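Local coordinates for uncharacterized protein (Chaetomium thermophilum, PDB 3LPZ) that probably acts in the Get pathway of tail-anchored protein biogenesis as the alpha-solenoid protein Get4, which binds Get5, at residues D56-R67 against K99-F107; A186-Y197 against A206-L217. One frame throughout, in Å; residues are numbered along the deposited sequence. Where two conformers were deposited one is given.

How the interactions relate
Both contacts pair helices of one alpha-solenoid, on opposite sides of the chain's centre; their own centres lie about 35 Å apart and their nearest atoms about 16 Å, and they use four different helices. Interaction 1 joins helices 51-67 and 94-104, nearly parallel and separated in sequence by helix 71-88. Interaction 2 joins the sequence neighbours 186-199 and 203-220, close to antiparallel. The first is partly buried: leucine and phenylalanine meet at one end, while lysine, glutamine and arginine chains lie along its outer side and a water joins two carbonyls. The second is buried, with alanines letting the backbones come close and F213 filling the wider end.

Interaction 1: D56-R67 against K99-F107; sequences DILASVSQTLLR and KLLGCLRLF
A59 sets its CB against the extended aliphatic part of K99, 3.9 Å from CD; in one of its two conformers the D56 carboxylate also comes near the K99 chain, a doubtful approach. The hydroxyl of S62 comes 3.7 Å from SG of C103, but its hydrogen bond goes to the carbonyl of G74. The extended Q63 chain brings its amide end against the backbone of helix 94-104 at G102 and C103, with NE2 3.4 Å from K99 O, while its CB meets CD1 of L106 at 3.7 Å. L66 meets L106 at the base of both side chains, CB to CB at 3.7 Å, and forks further out: CD1 approaches the carbonyl O of C103, and CD2 sits over the F107 ring in a CH-pi contact, 4.2 Å from its centroid. One water donates to both L66 O and L106 O. R67, extended from CG to NE, lays a guanidinium face on L106 CD2. The axes of the two segments run nearly parallel, at 15° with a closest approach of 9.5 Å and helix 71-88 between them in sequence, consistent with the alpha-solenoid fold; helix 71-88 packs on 51-67, and helix 112-128 on L100, L104 and F107.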
loop_
_atom_site.group_PDB
_atom_site.type_symbol
_atom_site.label_atom_id
_atom_site.label_comp_id
_atom_site.label_asym_id
_atom_site.label_seq_id
_atom_site.Cartn_x
_atom_site.Cartn_y
_atom_site.Cartn_z
ATOM N N ASP A 56 -26.622 -2.115 11.343
ATOM C CA ASP A 56 -27.181 -0.786 11.051
ATOM C C ASP A 56 -27.054 0.084 12.303
ATOM O O ASP A 56 -26.655 1.240 12.214
ATOM C CB ASP A 56 -28.650 -0.857 10.616
ATOM C CG ASP A 56 -28.833 -1.341 9.178
ATOM O OD1 ASP A 56 -27.869 -1.368 8.388
ATOM O OD2 ASP A 56 -29.967 -1.714 8.835
ATOM N N ILE A 57 -27.372 -0.489 13.463
ATOM C CA ILE A 57 -27.247 0.229 14.736
ATOM C C ILE A 57 -25.807 0.687 15.011
ATOM O O ILE A 57 -25.565 1.873 15.266
ATOM C CB ILE A 57 -27.784 -0.608 15.921
ATOM C CG1 ILE A 57 -29.308 -0.778 15.769
ATOM C CG2 ILE A 57 -27.431 0.064 17.275
ATOM C CD1 ILE A 57 -29.885 -1.903 16.598
ATOM N N LEU A 58 -24.861 -0.246 14.960
ATOM C CA LEU A 58 -23.450 0.097 15.215
ATOM C C LEU A 58 -22.898 1.115 14.212
ATOM O O LEU A 58 -22.205 2.070 14.605
ATOM C CB LEU A 58 -22.577 -1.182 15.227
ATOM C CG LEU A 58 -22.890 -2.083 16.430
ATOM C CD1 LEU A 58 -22.212 -3.449 16.299
ATOM C CD2 LEU A 58 -22.480 -1.413 17.732
ATOM N N ALA A 59 -23.165 0.905 12.921
ATOM C CA ALA A 59 -22.640 1.832 11.902
ATOM C C ALA A 59 -23.231 3.241 12.060
ATOM O O ALA A 59 -22.502 4.213 11.987
ATOM C CB ALA A 59 -22.876 1.285 10.437
ATOM N N SER A 60 -24.545 3.352 12.269
ATOM C CA SER A 60 -25.157 4.684 12.358
ATOM C C SER A 60 -24.681 5.414 13.608
ATOM O O SER A 60 -24.304 6.583 13.538
ATOM C CB SER A 60 -26.692 4.601 12.400
ATOM O OG SER A 60 -27.177 3.868 11.302
ATOM N N VAL A 61 -24.670 4.724 14.744
ATOM C CA VAL A 61 -24.326 5.362 16.014
ATOM C C VAL A 61 -22.815 5.648 16.122
ATOM O O VAL A 61 -22.404 6.678 16.685
ATOM C CB VAL A 61 -24.828 4.551 17.247
ATOM C CG1 VAL A 61 -24.312 5.176 18.574
ATOM C CG2 VAL A 61 -26.399 4.424 17.256
ATOM N N SER A 62 -21.996 4.737 15.595
ATOM C CA SER A 62 -20.558 4.971 15.510
ATOM C C SER A 62 -20.266 6.268 14.758
ATOM O O SER A 62 -19.480 7.105 15.228
ATOM C CB SER A 62 -19.833 3.833 14.782
ATOM O OG SER A 62 -18.490 4.248 14.550
ATOM N N GLN A 63 -20.885 6.419 13.590
ATOM C CA GLN A 63 -20.684 7.622 12.785
ATOM C C GLN A 63 -21.173 8.884 13.519
ATOM O O GLN A 63 -20.488 9.939 13.493
ATOM C CB GLN A 63 -21.307 7.476 11.392
ATOM C CG GLN A 63 -20.639 6.330 10.613
ATOM C CD GLN A 63 -21.263 6.049 9.272
ATOM O OE1 GLN A 63 -22.118 6.794 8.824
ATOM N NE2 GLN A 63 -20.831 4.962 8.614
ATOM N N THR A 64 -22.322 8.788 14.188
ATOM C CA THR A 64 -22.793 9.944 14.977
ATOM C C THR A 64 -21.814 10.356 16.078
ATOM O O THR A 64 -21.563 11.563 16.301
ATOM C CB THR A 64 -24.193 9.712 15.586
ATOM O OG1 THR A 64 -25.125 9.475 14.531
ATOM C CG2 THR A 64 -24.648 10.950 16.377
ATOM N N LEU A 65 -21.269 9.361 16.782
ATOM C CA LEU A 65 -20.311 9.642 17.848
ATOM C C LEU A 65 -19.063 10.285 17.268
ATOM O O LEU A 65 -18.563 11.271 17.802
ATOM C CB LEU A 65 -19.932 8.369 18.589
ATOM C CG LEU A 65 -20.974 7.877 19.596
ATOM C CD1 LEU A 65 -20.845 6.382 19.841
ATOM C CD2 LEU A 65 -20.865 8.662 20.905
ATOM N N LEU A 66 -18.570 9.716 16.168
ATOM C CA LEU A 66 -17.393 10.275 15.484
ATOM C C LEU A 66 -17.620 11.715 15.003
ATOM O O LEU A 66 -16.723 12.537 15.123
ATOM C CB LEU A 66 -16.906 9.367 14.325
ATOM C CG LEU A 66 -16.384 7.990 14.762
ATOM C CD1 LEU A 66 -16.229 7.005 13.558
ATOM C CD2 LEU A 66 -15.056 8.139 15.507
ATOM N N ARG A 67 -18.803 12.006 14.461
ATOM C CA ARG A 67 -19.162 13.386 14.061
ATOM C C ARG A 67 -19.272 14.330 15.250
ATOM O O ARG A 67 -19.073 15.520 15.097
ATOM C CB ARG A 67 -20.505 13.438 13.337
ATOM C CG ARG A 67 -20.439 13.056 11.903
ATOM C CD ARG A 67 -21.784 13.199 11.234
ATOM N NE ARG A 67 -21.817 12.345 10.054
ATOM C CZ ARG A 67 -21.339 12.681 8.851
ATOM N NH1 ARG A 67 -20.793 13.875 8.629
ATOM N NH2 ARG A 67 -21.411 11.816 7.854
ATOM N N LYS A 99 -20.081 1.039 4.672
ATOM C CA LYS A 99 -20.253 1.384 6.097
ATOM C C LYS A 99 -18.902 1.599 6.772
ATOM O O LYS A 99 -18.754 2.505 7.604
ATOM C CB LYS A 99 -21.057 0.307 6.824
ATOM C CG LYS A 99 -22.516 0.296 6.424
ATOM C CD LYS A 99 -23.305 -0.786 7.177
ATOM C CE LYS A 99 -24.756 -0.916 6.652
ATOM N NZ LYS A 99 -24.824 -1.531 5.293
ATOM N N LEU A 100 -17.925 0.752 6.446
ATOM C CA LEU A 100 -16.592 0.858 7.073
ATOM C C LEU A 100 -15.877 2.139 6.617
ATOM O O LEU A 100 -15.247 2.825 7.446
ATOM C CB LEU A 100 -15.744 -0.400 6.826
ATOM C CG LEU A 100 -16.318 -1.666 7.501
ATOM C CD1 LEU A 100 -15.556 -2.919 7.049
ATOM C CD2 LEU A 100 -16.248 -1.574 9.039
ATOM N N LEU A 101 -16.005 2.475 5.330
ATOM C CA LEU A 101 -15.429 3.741 4.814
ATOM C C LEU A 101 -16.123 4.954 5.411
ATOM O O LEU A 101 -15.484 5.972 5.665
ATOM C CB LEU A 101 -15.482 3.805 3.262
ATOM C CG LEU A 101 -14.599 2.773 2.559
ATOM C CD1 LEU A 101 -14.925 2.772 1.082
ATOM C CD2 LEU A 101 -13.085 3.082 2.781
ATOM N N GLY A 102 -17.430 4.848 5.648
ATOM C CA GLY A 102 -18.156 5.933 6.301
ATOM C C GLY A 102 -17.595 6.194 7.703
ATOM O O GLY A 102 -17.472 7.368 8.123
ATOM N N CYS A 103 -17.276 5.135 8.445
ATOM C CA CYS A 103 -16.639 5.306 9.775
ATOM C C CYS A 103 -15.216 5.865 9.657
ATOM O O CYS A 103 -14.847 6.840 10.350
ATOM C CB CYS A 103 -16.606 3.983 10.558
ATOM S SG CYS A 103 -18.250 3.348 11.011
ATOM N N LEU A 104 -14.434 5.252 8.771
ATOM C CA LEU A 104 -13.017 5.606 8.564
ATOM C C LEU A 104 -12.799 7.101 8.365
ATOM O O LEU A 104 -11.909 7.712 8.993
ATOM C CB LEU A 104 -12.456 4.868 7.333
ATOM C CG LEU A 104 -10.954 5.073 7.036
ATOM C CD1 LEU A 104 -10.118 4.583 8.207
ATOM C CD2 LEU A 104 -10.497 4.355 5.716
ATOM N N ARG A 105 -13.602 7.682 7.473
ATOM C CA ARG A 105 -13.414 9.064 7.067
ATOM C C ARG A 105 -13.826 10.042 8.171
ATOM O O ARG A 105 -13.489 11.212 8.110
ATOM C CB ARG A 105 -14.190 9.350 5.793
ATOM C CG ARG A 105 -13.633 8.589 4.581
ATOM C CD ARG A 105 -14.274 9.141 3.312
ATOM N NE ARG A 105 -13.899 8.445 2.068
ATOM C CZ ARG A 105 -12.784 8.671 1.371
ATOM N NH1 ARG A 105 -11.882 9.548 1.812
ATOM N NH2 ARG A 105 -12.560 8.003 0.230
ATOM N N LEU A 106 -14.544 9.563 9.186
ATOM C CA LEU A 106 -14.939 10.445 10.290
ATOM C C LEU A 106 -14.008 10.454 11.499
ATOM O O LEU A 106 -14.188 11.271 12.401
ATOM C CB LEU A 106 -16.390 10.181 10.704
ATOM C CG LEU A 106 -17.483 10.525 9.671
ATOM C CD1 LEU A 106 -18.814 9.855 10.076
ATOM C CD2 LEU A 106 -17.684 12.026 9.510
ATOM N N PHE A 107 -13.010 9.575 11.533
ATOM C CA PHE A 107 -12.008 9.628 12.596
ATOM C C PHE A 107 -11.094 10.839 12.410
ATOM O O PHE A 107 -10.738 11.166 11.271
ATOM C CB PHE A 107 -11.067 8.434 12.539
ATOM C CG PHE A 107 -11.616 7.170 13.114
ATOM C CD1 PHE A 107 -12.287 6.252 12.295
ATOM C CD2 PHE A 107 -11.383 6.840 14.456
ATOM C CE1 PHE A 107 -12.754 5.040 12.818
ATOM C CE2 PHE A 107 -11.849 5.647 14.973
ATOM C CZ PHE A 107 -12.519 4.732 14.154
HETATM O O HOH W 1 -13.945 11.972 15.284
#

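Interaction 2: A186-Y197 against A206-L217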
loop_
_atom_site.group_PDB
_atom_site.type_symbol
_atom_site.label_atom_id
_atom_site.label_comp_id
_atom_site.label_asym_id
_atom_site.label_seq_id
_atom_site.Cartn_x
_atom_site.Cartn_y
_atom_site.Cartn_z
ATOM N N ALA A 186 15.769 12.024 -8.201
ATOM C CA ALA A 186 14.532 11.623 -8.944
ATOM C C ALA A 186 14.353 10.094 -9.162
ATOM O O ALA A 186 13.276 9.588 -8.891
ATOM C CB ALA A 186 14.358 12.378 -10.256
ATOM N N PRO A 187 15.413 9.361 -9.620
ATOM C CA PRO A 187 15.243 7.912 -9.869
ATOM C C PRO A 187 14.938 7.102 -8.611
ATOM O O PRO A 187 14.268 6.070 -8.700
ATOM C CB PRO A 187 16.606 7.474 -10.436
ATOM C CG PRO A 187 17.316 8.806 -10.829
ATOM C CD PRO A 187 16.798 9.813 -9.891
ATOM N N LEU A 188 15.412 7.564 -7.447
ATOM C CA LEU A 188 15.159 6.865 -6.178
ATOM C C LEU A 188 13.676 6.902 -5.801
ATOM O O LEU A 188 13.128 5.924 -5.322
ATOM C CB LEU A 188 16.004 7.454 -5.046
ATOM C CG LEU A 188 17.471 7.013 -4.869
ATOM C CD1 LEU A 188 18.187 6.611 -6.144
ATOM C CD2 LEU A 188 18.262 8.069 -4.033
ATOM N N TYR A 189 13.033 8.038 -6.014
ATOM C CA TYR A 189 11.620 8.171 -5.706
ATOM C C TYR A 189 10.780 7.510 -6.759
ATOM O O TYR A 189 9.757 6.890 -6.440
ATOM C CB TYR A 189 11.235 9.639 -5.499
ATOM C CG TYR A 189 11.877 10.183 -4.231
ATOM C CD1 TYR A 189 11.291 9.959 -2.979
ATOM C CD2 TYR A 189 13.115 10.841 -4.274
ATOM C CE1 TYR A 189 11.901 10.428 -1.801
ATOM C CE2 TYR A 189 13.721 11.311 -3.108
ATOM C CZ TYR A 189 13.110 11.097 -1.883
ATOM O OH TYR A 189 13.712 11.542 -0.739
ATOM N N CYS A 190 11.233 7.570 -8.006
ATOM C CA CYS A 190 10.537 6.844 -9.056
ATOM C C CYS A 190 10.530 5.337 -8.742
ATOM O O CYS A 190 9.478 4.687 -8.866
ATOM C CB CYS A 190 11.165 7.138 -10.434
ATOM S SG CYS A 190 10.198 6.472 -11.785
ATOM N N ALA A 191 11.683 4.815 -8.294
ATOM C CA ALA A 191 11.831 3.401 -7.966
ATOM C C ALA A 191 10.911 2.974 -6.834
ATOM O O ALA A 191 10.383 1.895 -6.889
ATOM C CB ALA A 191 13.277 3.036 -7.658
ATOM N N ARG A 192 10.701 3.835 -5.833
ATOM C CA ARG A 192 9.737 3.556 -4.749
ATOM C C ARG A 192 8.290 3.415 -5.229
ATOM O O ARG A 192 7.481 2.783 -4.539
ATOM C CB ARG A 192 9.829 4.609 -3.629
ATOM C CG ARG A 192 11.211 4.633 -2.934
ATOM C CD ARG A 192 11.212 5.587 -1.707
ATOM N NE ARG A 192 10.487 5.013 -0.569
ATOM C CZ ARG A 192 10.970 4.063 0.234
ATOM N NH1 ARG A 192 12.196 3.551 0.051
ATOM N NH2 ARG A 192 10.232 3.622 1.247
ATOM N N ALA A 193 7.957 4.012 -6.378
ATOM C CA ALA A 193 6.598 3.880 -6.958
ATOM C C ALA A 193 6.506 2.771 -7.969
ATOM O O ALA A 193 5.396 2.306 -8.234
ATOM C CB ALA A 193 6.166 5.172 -7.652
ATOM N N VAL A 194 7.631 2.384 -8.565
ATOM C CA VAL A 194 7.635 1.420 -9.682
ATOM C C VAL A 194 8.002 0.009 -9.251
ATOM O O VAL A 194 7.259 -0.924 -9.547
ATOM C CB VAL A 194 8.599 1.864 -10.810
ATOM C CG1 VAL A 194 8.782 0.748 -11.835
ATOM C CG2 VAL A 194 8.056 3.126 -11.478
ATOM N N LEU A 195 9.131 -0.137 -8.548
ATOM C CA LEU A 195 9.624 -1.460 -8.141
ATOM C C LEU A 195 8.637 -2.250 -7.279
ATOM O O LEU A 195 8.458 -3.428 -7.513
ATOM C CB LEU A 195 11.016 -1.386 -7.479
ATOM C CG LEU A 195 12.093 -0.720 -8.369
ATOM C CD1 LEU A 195 13.436 -0.784 -7.701
ATOM C CD2 LEU A 195 12.190 -1.353 -9.831
ATOM N N PRO A 196 8.009 -1.604 -6.268
ATOM C CA PRO A 196 7.063 -2.389 -5.457
ATOM C C PRO A 196 5.901 -2.997 -6.257
ATOM O O PRO A 196 5.450 -4.111 -5.920
ATOM C CB PRO A 196 6.570 -1.363 -4.402
ATOM C CG PRO A 196 7.758 -0.458 -4.206
ATOM C CD PRO A 196 8.282 -0.286 -5.652
ATOM N N TYR A 197 5.406 -2.288 -7.281
ATOM C CA TYR A 197 4.376 -2.876 -8.146
ATOM C C TYR A 197 4.878 -4.073 -8.934
ATOM O O TYR A 197 4.138 -5.057 -9.059
ATOM C CB TYR A 197 3.741 -1.848 -9.094
ATOM C CG TYR A 197 2.761 -0.945 -8.378
ATOM C CD1 TYR A 197 1.652 -1.478 -7.703
ATOM C CD2 TYR A 197 2.927 0.441 -8.399
ATOM C CE1 TYR A 197 0.718 -0.628 -7.052
ATOM C CE2 TYR A 197 1.994 1.300 -7.770
ATOM C CZ TYR A 197 0.911 0.745 -7.085
ATOM O OH TYR A 197 0.031 1.579 -6.443
ATOM N N ALA A 206 2.935 -0.724 -12.331
ATOM C CA ALA A 206 4.323 -0.253 -12.411
ATOM C C ALA A 206 4.442 0.753 -13.565
ATOM O O ALA A 206 5.047 1.830 -13.417
ATOM C CB ALA A 206 5.268 -1.417 -12.641
ATOM N N ASN A 207 3.846 0.389 -14.704
ATOM C CA ASN A 207 3.810 1.264 -15.884
ATOM C C ASN A 207 3.126 2.577 -15.619
ATOM O O ASN A 207 3.644 3.642 -15.993
ATOM C CB ASN A 207 3.145 0.583 -17.081
ATOM C CG ASN A 207 4.002 -0.524 -17.677
ATOM O OD1 ASN A 207 5.219 -0.547 -17.511
ATOM N ND2 ASN A 207 3.355 -1.450 -18.411
ATOM N N THR A 208 1.955 2.502 -14.987
ATOM C CA THR A 208 1.206 3.706 -14.663
ATOM C C THR A 208 2.025 4.615 -13.718
ATOM O O THR A 208 2.132 5.821 -13.955
ATOM C CB THR A 208 -0.189 3.353 -14.047
ATOM O OG1 THR A 208 -0.955 2.640 -15.030
ATOM C CG2 THR A 208 -0.969 4.609 -13.611
ATOM N N ALA A 209 2.568 4.056 -12.634
ATOM C CA ALA A 209 3.347 4.873 -11.694
ATOM C C ALA A 209 4.530 5.548 -12.407
ATOM O O ALA A 209 4.787 6.729 -12.226
ATOM C CB ALA A 209 3.848 4.030 -10.515
ATOM N N TYR A 210 5.217 4.797 -13.255
ATOM C CA TYR A 210 6.318 5.340 -14.032
ATOM C C TYR A 210 5.866 6.510 -14.931
ATOM O O TYR A 210 6.491 7.577 -14.976
ATOM C CB TYR A 210 6.901 4.222 -14.883
ATOM C CG TYR A 210 7.821 4.720 -15.958
ATOM C CD1 TYR A 210 9.146 5.053 -15.664
ATOM C CD2 TYR A 210 7.359 4.874 -17.280
ATOM C CE1 TYR A 210 9.994 5.539 -16.653
ATOM C CE2 TYR A 210 8.214 5.352 -18.275
ATOM C CZ TYR A 210 9.530 5.677 -17.947
ATOM O OH TYR A 210 10.372 6.144 -18.941
ATOM N N ARG A 211 4.753 6.326 -15.625
ATOM C CA ARG A 211 4.289 7.377 -16.525
ATOM C C ARG A 211 3.892 8.629 -15.728
ATOM O O ARG A 211 4.278 9.743 -16.079
ATOM C CB ARG A 211 3.129 6.863 -17.382
ATOM C CG ARG A 211 3.592 5.763 -18.360
ATOM C CD ARG A 211 2.540 5.478 -19.412
ATOM N NE ARG A 211 1.517 4.563 -18.946
ATOM C CZ ARG A 211 1.414 3.295 -19.354
ATOM N NH1 ARG A 211 2.279 2.778 -20.235
ATOM N NH2 ARG A 211 0.438 2.538 -18.889
ATOM N N ILE A 212 3.150 8.448 -14.649
ATOM C CA ILE A 212 2.757 9.598 -13.810
ATOM C C ILE A 212 3.962 10.329 -13.227
ATOM O O ILE A 212 4.031 11.583 -13.284
ATOM C CB ILE A 212 1.754 9.195 -12.698
ATOM C CG1 ILE A 212 0.423 8.678 -13.302
ATOM C CG2 ILE A 212 1.524 10.340 -11.680
ATOM C CD1 ILE A 212 -0.450 9.726 -14.102
ATOM N N PHE A 213 4.912 9.581 -12.669
ATOM C CA PHE A 213 6.043 10.227 -11.991
ATOM C C PHE A 213 6.871 11.016 -13.033
ATOM O O PHE A 213 7.231 12.184 -12.812
ATOM C CB PHE A 213 6.935 9.181 -11.298
ATOM C CG PHE A 213 8.075 9.770 -10.541
ATOM C CD1 PHE A 213 9.270 10.111 -11.190
ATOM C CD2 PHE A 213 7.968 9.992 -9.155
ATOM C CE1 PHE A 213 10.354 10.675 -10.465
ATOM C CE2 PHE A 213 9.027 10.547 -8.434
ATOM C CZ PHE A 213 10.224 10.898 -9.087
ATOM N N THR A 214 7.206 10.357 -14.141
ATOM C CA THR A 214 7.994 11.019 -15.171
ATOM C C THR A 214 7.261 12.174 -15.869
ATOM O O THR A 214 7.911 13.133 -16.244
ATOM C CB THR A 214 8.617 10.032 -16.190
ATOM O OG1 THR A 214 7.581 9.313 -16.891
ATOM C CG2 THR A 214 9.567 9.062 -15.456
ATOM N N SER A 215 5.931 12.093 -16.030
ATOM C CA SER A 215 5.185 13.259 -16.548
ATOM C C SER A 215 5.286 14.424 -15.577
ATOM O O SER A 215 5.417 15.550 -16.012
ATOM C CB SER A 215 3.704 12.960 -16.784
ATOM O OG SER A 215 3.643 11.971 -17.774
ATOM N N ALA A 216 5.219 14.135 -14.272
ATOM C CA ALA A 216 5.306 15.181 -13.250
ATOM C C ALA A 216 6.691 15.837 -13.307
ATOM O O ALA A 216 6.822 17.074 -13.266
ATOM C CB ALA A 216 5.011 14.594 -11.821
ATOM N N LEU A 217 7.722 15.001 -13.412
ATOM C CA LEU A 217 9.094 15.484 -13.495
ATOM C C LEU A 217 9.274 16.461 -14.672
ATOM O O LEU A 217 9.867 17.530 -14.517
ATOM C CB LEU A 217 10.071 14.300 -13.607
ATOM C CG LEU A 217 11.551 14.641 -13.647
ATOM C CD1 LEU A 217 12.013 15.259 -12.328
ATOM C CD2 LEU A 217 12.356 13.357 -13.929
#
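Y210 O is gripped by two donors of its own helix, T214 N and T214 OG1, the latter at 2.8 Å; they arrive from opposite faces of the carbonyl plane. T214 OG1 also lies over the centre of the Y210 ring, whose hydroxyl is bonded to S249. Across the contact, Y210 and V194 lie side by side, pointing the same way, with Y210 CB 3.8 Å from V194 CG2. F213 is the broad wedge: with CG anti to the backbone N (chi1 -178°), its ring reaches the opposite helix and takes C190 CB over one face, a CH-pi contact 3.8 Å from the centroid. SG of C190 approaches the same ring obliquely, and Y189 CB touches CE2. The two helices form an antiparallel hairpin of the alpha-solenoid, the axes of the two segments at 164° with a closest approach of 8.1 Å. Small residues allow the close approach beyond F213: A193 and A209 meet CB to CB at 3.9 Å, and A209 CB presses on A193 O, a buried carbonyl with no hydrogen-bond partner in the model. At the kinked end by P196, Y197 CB lies 3.5 Å from A206 N, while its hydroxyl bonds to L159 O. Y175 meets F213 edge-to-face.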